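Local coordinates for DUF5751 domain-containing protein (Sulfolobus tokodaii, PDB 2RBG) that is of unknown function but belongs to the DUF5751 family and folds as a compact alpha/beta domain around a five-stranded parallel sheet, at residues I6-S11 with L26-S31; K80-S85 with D107-A112. One frame throughout, in Å; residues are numbered along the deposited sequence.

From the N terminus, strand 6-11 enters the middle of the parallel sheet, and contact 1 closes the first loop when the last turns of helix 17-31 come back against it. Contact 2 opens only later, joining the end of helix 75-82 to the loop that leads into helix 111-114, so the two contacts follow in series, neither nested nor crossing. They illustrate how one central strand serves two layers. Ile-6 and Thr-8 are used by contact 1, whereas the alternating Leu-7 and Leu-9 meet contact 2: Leu-7 CD2 lies 3.9 Å from Leu-82 CD1, and Leu-9 CD1 lies 3.8 Å from Leu-109 CD1.

Contact 1 of 2, residues I6-S11 with L26-S31; sequences ILTLIS and LDVRSS
Ile-6 meets Ser-31 beside one flat group, the Val-28 peptide carbonyl, approached by the Ser-31 hydroxyl from 16° off its plane. That hydroxyl donates to Val-28 O at 2.6 Å, a side chain turning back onto its own helix. With chi1 at 76°, OG sits between the backbone N and the carbonyl carbon of Ser-31, which suits this return bond and also presents the oxygen to the strand. There Ile-6 CG1 packs at 3.6 Å from Ser-31 OG and Ile-6 CD1 at 3.7 Å from the same atom. Ser-33 N donates to it as well, so the oxygen is gripped by two bonds while its flank rests on the isoleucine. Further along the strand, Thr-8 OG1 comes only loosely near Val-28 CG2, at 4.3 Å; its polar partner is the hydroxyl of Thr-36. Replacing Ser-31 by an alanine would probably leave Ser-33 N without its acceptor and open a gap beside the ethyl branch of Ile-6. The contact lies in the beta-alpha-beta unit formed by strand 6-11, helix 17-31 and strand 35-41. Leu-91 of strand 89-94 continues the apolar layer beside Val-28, and Ile-118 of strand 117-121 touches both Ile-6 and Ser-31, so that the helix end spans several strands of the sheet.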
loop_
_atom_site.group_PDB
_atom_site.type_symbol
_atom_site.label_atom_id
_atom_site.label_comp_id
_atom_site.label_asym_id
_atom_site.label_seq_id
_atom_site.Cartn_x
_atom_site.Cartn_y
_atom_site.Cartn_z
ATOM N N ILE A 6 -18.711 4.252 3.162
ATOM C CA ILE A 6 -17.499 3.467 3.333
ATOM C C ILE A 6 -17.313 2.922 4.746
ATOM O O ILE A 6 -17.415 3.665 5.724
ATOM C CB ILE A 6 -16.256 4.321 2.988
ATOM C CG1 ILE A 6 -16.401 4.915 1.582
ATOM C CG2 ILE A 6 -14.993 3.479 3.096
ATOM C CD1 ILE A 6 -16.491 3.881 0.477
ATOM N N LEU A 7 -17.054 1.620 4.851
ATOM C CA LEU A 7 -16.793 1.011 6.149
ATOM C C LEU A 7 -15.296 1.193 6.374
ATOM O O LEU A 7 -14.485 0.666 5.613
ATOM C CB LEU A 7 -17.109 -0.486 6.144
ATOM C CG LEU A 7 -16.689 -1.223 7.424
ATOM C CD1 LEU A 7 -17.484 -0.695 8.613
ATOM C CD2 LEU A 7 -16.913 -2.721 7.255
ATOM N N THR A 8 -14.933 1.954 7.400
ATOM C CA THR A 8 -13.528 2.192 7.710
ATOM C C THR A 8 -13.160 1.488 9.006
ATOM O O THR A 8 -13.797 1.696 10.040
ATOM C CB THR A 8 -13.232 3.704 7.846
ATOM O OG1 THR A 8 -13.386 4.337 6.567
ATOM C CG2 THR A 8 -11.808 3.932 8.338
ATOM N N LEU A 9 -12.140 0.638 8.935
ATOM C CA LEU A 9 -11.673 -0.098 10.098
ATOM C C LEU A 9 -10.241 0.322 10.385
ATOM O O LEU A 9 -9.409 0.374 9.477
ATOM C CB LEU A 9 -11.710 -1.605 9.827
ATOM C CG LEU A 9 -13.022 -2.174 9.283
ATOM C CD1 LEU A 9 -12.882 -3.681 9.100
ATOM C CD2 LEU A 9 -14.161 -1.852 10.236
ATOM N N ILE A 10 -9.953 0.623 11.646
ATOM C CA ILE A 10 -8.606 1.023 12.021
ATOM C C ILE A 10 -8.208 0.541 13.403
ATOM O O ILE A 10 -8.993 0.587 14.349
ATOM C CB ILE A 10 -8.429 2.564 11.967
ATOM C CG1 ILE A 10 -7.028 2.946 12.463
ATOM C CG2 ILE A 10 -9.503 3.247 12.819
ATOM C CD1 ILE A 10 -6.650 4.408 12.202
ATOM N N SER A 11 -6.977 0.054 13.499
ATOM C CA SER A 11 -6.425 -0.398 14.762
ATOM C C SER A 11 -4.953 -0.004 14.763
ATOM O O SER A 11 -4.138 -0.609 14.070
ATOM C CB SER A 11 -6.563 -1.912 14.915
ATOM O OG SER A 11 -6.114 -2.314 16.198
ATOM N N LEU A 26 -8.351 11.117 3.143
ATOM C CA LEU A 26 -7.823 11.211 1.787
ATOM C C LEU A 26 -8.486 10.097 0.973
ATOM O O LEU A 26 -8.950 10.311 -0.146
ATOM C CB LEU A 26 -6.305 10.997 1.772
ATOM C CG LEU A 26 -5.377 12.203 1.609
ATOM C CD1 LEU A 26 -5.509 13.104 2.799
ATOM C CD2 LEU A 26 -3.939 11.733 1.475
ATOM N N ASP A 27 -8.537 8.904 1.554
ATOM C CA ASP A 27 -9.124 7.760 0.875
ATOM C C ASP A 27 -10.637 7.865 0.730
ATOM O O ASP A 27 -11.186 7.526 -0.319
ATOM C CB ASP A 27 -8.745 6.461 1.592
ATOM C CG ASP A 27 -7.269 6.135 1.455
ATOM O OD1 ASP A 27 -6.719 6.345 0.352
ATOM O OD2 ASP A 27 -6.662 5.660 2.437
ATOM N N VAL A 28 -11.315 8.338 1.772
ATOM C CA VAL A 28 -12.766 8.475 1.688
ATOM C C VAL A 28 -13.129 9.476 0.591
ATOM O O VAL A 28 -14.013 9.222 -0.229
ATOM C CB VAL A 28 -13.374 8.942 3.028
ATOM C CG1 VAL A 28 -14.840 9.319 2.830
ATOM C CG2 VAL A 28 -13.264 7.819 4.065
ATOM N N ARG A 29 -12.434 10.608 0.561
ATOM C CA ARG A 29 -12.721 11.615 -0.457
ATOM C C ARG A 29 -12.534 11.056 -1.867
ATOM O O ARG A 29 -13.366 11.283 -2.745
ATOM C CB ARG A 29 -11.829 12.844 -0.262
ATOM C CG ARG A 29 -12.222 13.727 0.914
ATOM C CD ARG A 29 -11.271 14.906 1.010
ATOM N NE ARG A 29 -11.638 15.857 2.053
ATOM C CZ ARG A 29 -12.069 17.091 1.819
ATOM N NH1 ARG A 29 -12.193 17.530 0.574
ATOM N NH2 ARG A 29 -12.362 17.894 2.834
ATOM N N SER A 30 -11.453 10.312 -2.081
ATOM C CA SER A 30 -11.182 9.732 -3.396
ATOM C C SER A 30 -12.188 8.658 -3.804
ATOM O O SER A 30 -12.385 8.412 -4.995
ATOM C CB SER A 30 -9.772 9.130 -3.441
ATOM O OG SER A 30 -8.783 10.144 -3.439
ATOM N N SER A 31 -12.822 8.022 -2.823
ATOM C CA SER A 31 -13.790 6.962 -3.102
ATOM C C SER A 31 -15.071 7.476 -3.750
ATOM O O SER A 31 -15.812 6.706 -4.358
ATOM C CB SER A 31 -14.159 6.219 -1.815
ATOM O OG SER A 31 -15.050 6.989 -1.026
#

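Contact 2 of 2, residues K80-S85 with D107-A112; sequences KNLEKS and DNLPTA
Leu-82 reaches across to Leu-109 and Pro-110 with a single methyl, CD2, and the two partners receive it in different ways. Against Leu-109 the side chains run at about a right angle, and the methyls touch with Leu-82 CD2 at 3.8 Å from Leu-109 CD2. Toward Pro-110 the approach is head-on: the same Leu-82 CD2 meets Pro-110 CD, the ring carbon next to the nitrogen, also at 3.8 Å. One methyl is thus shared by Leu-109 CD2 and Pro-110 CD, and the contact is wholly apolar, with no hydrogen bond across it. Leu-82 is extended from its backbone, CG lying opposite the backbone N at chi1 -175°, which carries the branch point out toward the other segment. Leu-109, whose CB starts off in a different direction, still brings CD2 up to the neighbouring leucine.

Leu-82 begins a type I turn that ends at Ser-85, closed by Ser-85 N bonding to Leu-82 O at 3.1 Å. One residue on from the leucine, Glu-83 forms a salt bridge with Lys-80, Lys-80 NZ lying 3.0 Å from Glu-83 OE1 and 37° out of the carboxylate plane. On the other segment, Pro-110 occupies the N-cap position of helix 111-114. The contact therefore joins the end of helix 75-82 to the loop between helices 99-107 and 111-114, with Ile-113 also against Leu-82, and with Leu-82 and Leu-109 both touching side chains of strand 6-11.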
loop_
_atom_site.group_PDB
_atom_site.type_symbol
_atom_site.label_atom_id
_atom_site.label_comp_id
_atom_site.label_asym_id
_atom_site.label_seq_id
_atom_site.Cartn_x
_atom_site.Cartn_y
_atom_site.Cartn_z
ATOM N N LYS A 80 -21.582 -8.071 14.847
ATOM C CA LYS A 80 -23.030 -8.261 14.897
ATOM C C LYS A 80 -23.733 -7.016 14.364
ATOM O O LYS A 80 -24.638 -7.109 13.535
ATOM C CB LYS A 80 -23.494 -8.545 16.329
ATOM C CG LYS A 80 -25.001 -8.768 16.455
ATOM C CD LYS A 80 -25.464 -9.938 15.599
ATOM C CE LYS A 80 -26.978 -10.102 15.647
ATOM N NZ LYS A 80 -27.434 -11.275 14.839
ATOM N N ASN A 81 -23.311 -5.848 14.839
ATOM C CA ASN A 81 -23.900 -4.590 14.400
ATOM C C ASN A 81 -23.709 -4.379 12.901
ATOM O O ASN A 81 -24.529 -3.733 12.249
ATOM C CB ASN A 81 -23.275 -3.417 15.159
ATOM C CG ASN A 81 -23.714 -3.357 16.614
ATOM O OD1 ASN A 81 -24.444 -4.226 17.093
ATOM N ND2 ASN A 81 -23.266 -2.326 17.322
ATOM N N LEU A 82 -22.621 -4.917 12.363
ATOM C CA LEU A 82 -22.329 -4.780 10.937
ATOM C C LEU A 82 -23.464 -5.352 10.085
ATOM O O LEU A 82 -23.696 -4.907 8.959
ATOM C CB LEU A 82 -21.011 -5.487 10.605
ATOM C CG LEU A 82 -20.489 -5.348 9.170
ATOM C CD1 LEU A 82 -20.347 -3.877 8.809
ATOM C CD2 LEU A 82 -19.151 -6.065 9.044
ATOM N N GLU A 83 -24.181 -6.331 10.629
ATOM C CA GLU A 83 -25.290 -6.940 9.899
ATOM C C GLU A 83 -26.364 -5.921 9.527
ATOM O O GLU A 83 -27.077 -6.100 8.540
ATOM C CB GLU A 83 -25.930 -8.058 10.725
ATOM C CG GLU A 83 -24.990 -9.203 11.048
ATOM C CD GLU A 83 -25.686 -10.344 11.763
ATOM O OE1 GLU A 83 -26.866 -10.184 12.133
ATOM O OE2 GLU A 83 -25.049 -11.399 11.961
ATOM N N LYS A 84 -26.477 -4.853 10.314
ATOM C CA LYS A 84 -27.482 -3.819 10.067
ATOM C C LYS A 84 -26.933 -2.549 9.415
ATOM O O LYS A 84 -27.690 -1.629 9.109
ATOM C CB LYS A 84 -28.162 -3.422 11.381
ATOM C CG LYS A 84 -28.948 -4.526 12.064
ATOM C CD LYS A 84 -29.518 -4.026 13.389
ATOM C CE LYS A 84 -30.343 -5.094 14.082
ATOM N NZ LYS A 84 -31.530 -5.490 13.276
ATOM N N SER A 85 -25.623 -2.499 9.210
ATOM C CA SER A 85 -24.988 -1.323 8.627
ATOM C C SER A 85 -24.935 -1.379 7.107
ATOM O O SER A 85 -24.451 -2.350 6.528
ATOM C CB SER A 85 -23.569 -1.169 9.186
ATOM O OG SER A 85 -22.957 0.019 8.717
ATOM N N ASP A 107 -10.497 -11.009 7.698
ATOM C CA ASP A 107 -10.814 -12.354 7.228
ATOM C C ASP A 107 -12.248 -12.755 7.560
ATOM O O ASP A 107 -12.844 -13.568 6.855
ATOM C CB ASP A 107 -9.870 -13.396 7.843
ATOM C CG ASP A 107 -8.435 -13.236 7.387
ATOM O OD1 ASP A 107 -8.214 -12.883 6.210
ATOM O OD2 ASP A 107 -7.523 -13.488 8.205
ATOM N N ASN A 108 -12.794 -12.192 8.633
ATOM C CA ASN A 108 -14.152 -12.529 9.052
ATOM C C ASN A 108 -15.249 -11.590 8.560
ATOM O O ASN A 108 -16.408 -11.741 8.941
ATOM C CB ASN A 108 -14.226 -12.635 10.578
ATOM C CG ASN A 108 -13.503 -13.855 11.112
ATOM O OD1 ASN A 108 -12.273 -13.925 11.096
ATOM N ND2 ASN A 108 -14.270 -14.833 11.582
ATOM N N LEU A 109 -14.897 -10.621 7.722
ATOM C CA LEU A 109 -15.898 -9.697 7.195
ATOM C C LEU A 109 -16.693 -10.389 6.100
ATOM O O LEU A 109 -16.212 -11.339 5.484
ATOM C CB LEU A 109 -15.233 -8.455 6.599
ATOM C CG LEU A 109 -14.491 -7.509 7.542
ATOM C CD1 LEU A 109 -13.785 -6.437 6.720
ATOM C CD2 LEU A 109 -15.468 -6.879 8.524
ATOM N N PRO A 110 -17.925 -9.920 5.843
ATOM C CA PRO A 110 -18.759 -10.519 4.798
ATOM C C PRO A 110 -18.038 -10.478 3.451
ATOM O O PRO A 110 -17.288 -9.542 3.164
ATOM C CB PRO A 110 -20.006 -9.642 4.808
ATOM C CG PRO A 110 -20.106 -9.227 6.244
ATOM C CD PRO A 110 -18.671 -8.883 6.578
ATOM N N THR A 111 -18.274 -11.491 2.629
ATOM C CA THR A 111 -17.647 -11.581 1.317
ATOM C C THR A 111 -17.818 -10.313 0.480
ATOM O O THR A 111 -16.853 -9.795 -0.079
ATOM C CB THR A 111 -18.225 -12.763 0.519
ATOM O OG1 THR A 111 -18.000 -13.979 1.240
ATOM C CG2 THR A 111 -17.564 -12.856 -0.846
ATOM N N ALA A 112 -19.051 -9.821 0.397
ATOM C CA ALA A 112 -19.351 -8.629 -0.389
ATOM C C ALA A 112 -18.556 -7.403 0.042
ATOM O O ALA A 112 -18.210 -6.558 -0.782
ATOM C CB ALA A 112 -20.847 -8.328 -0.328
#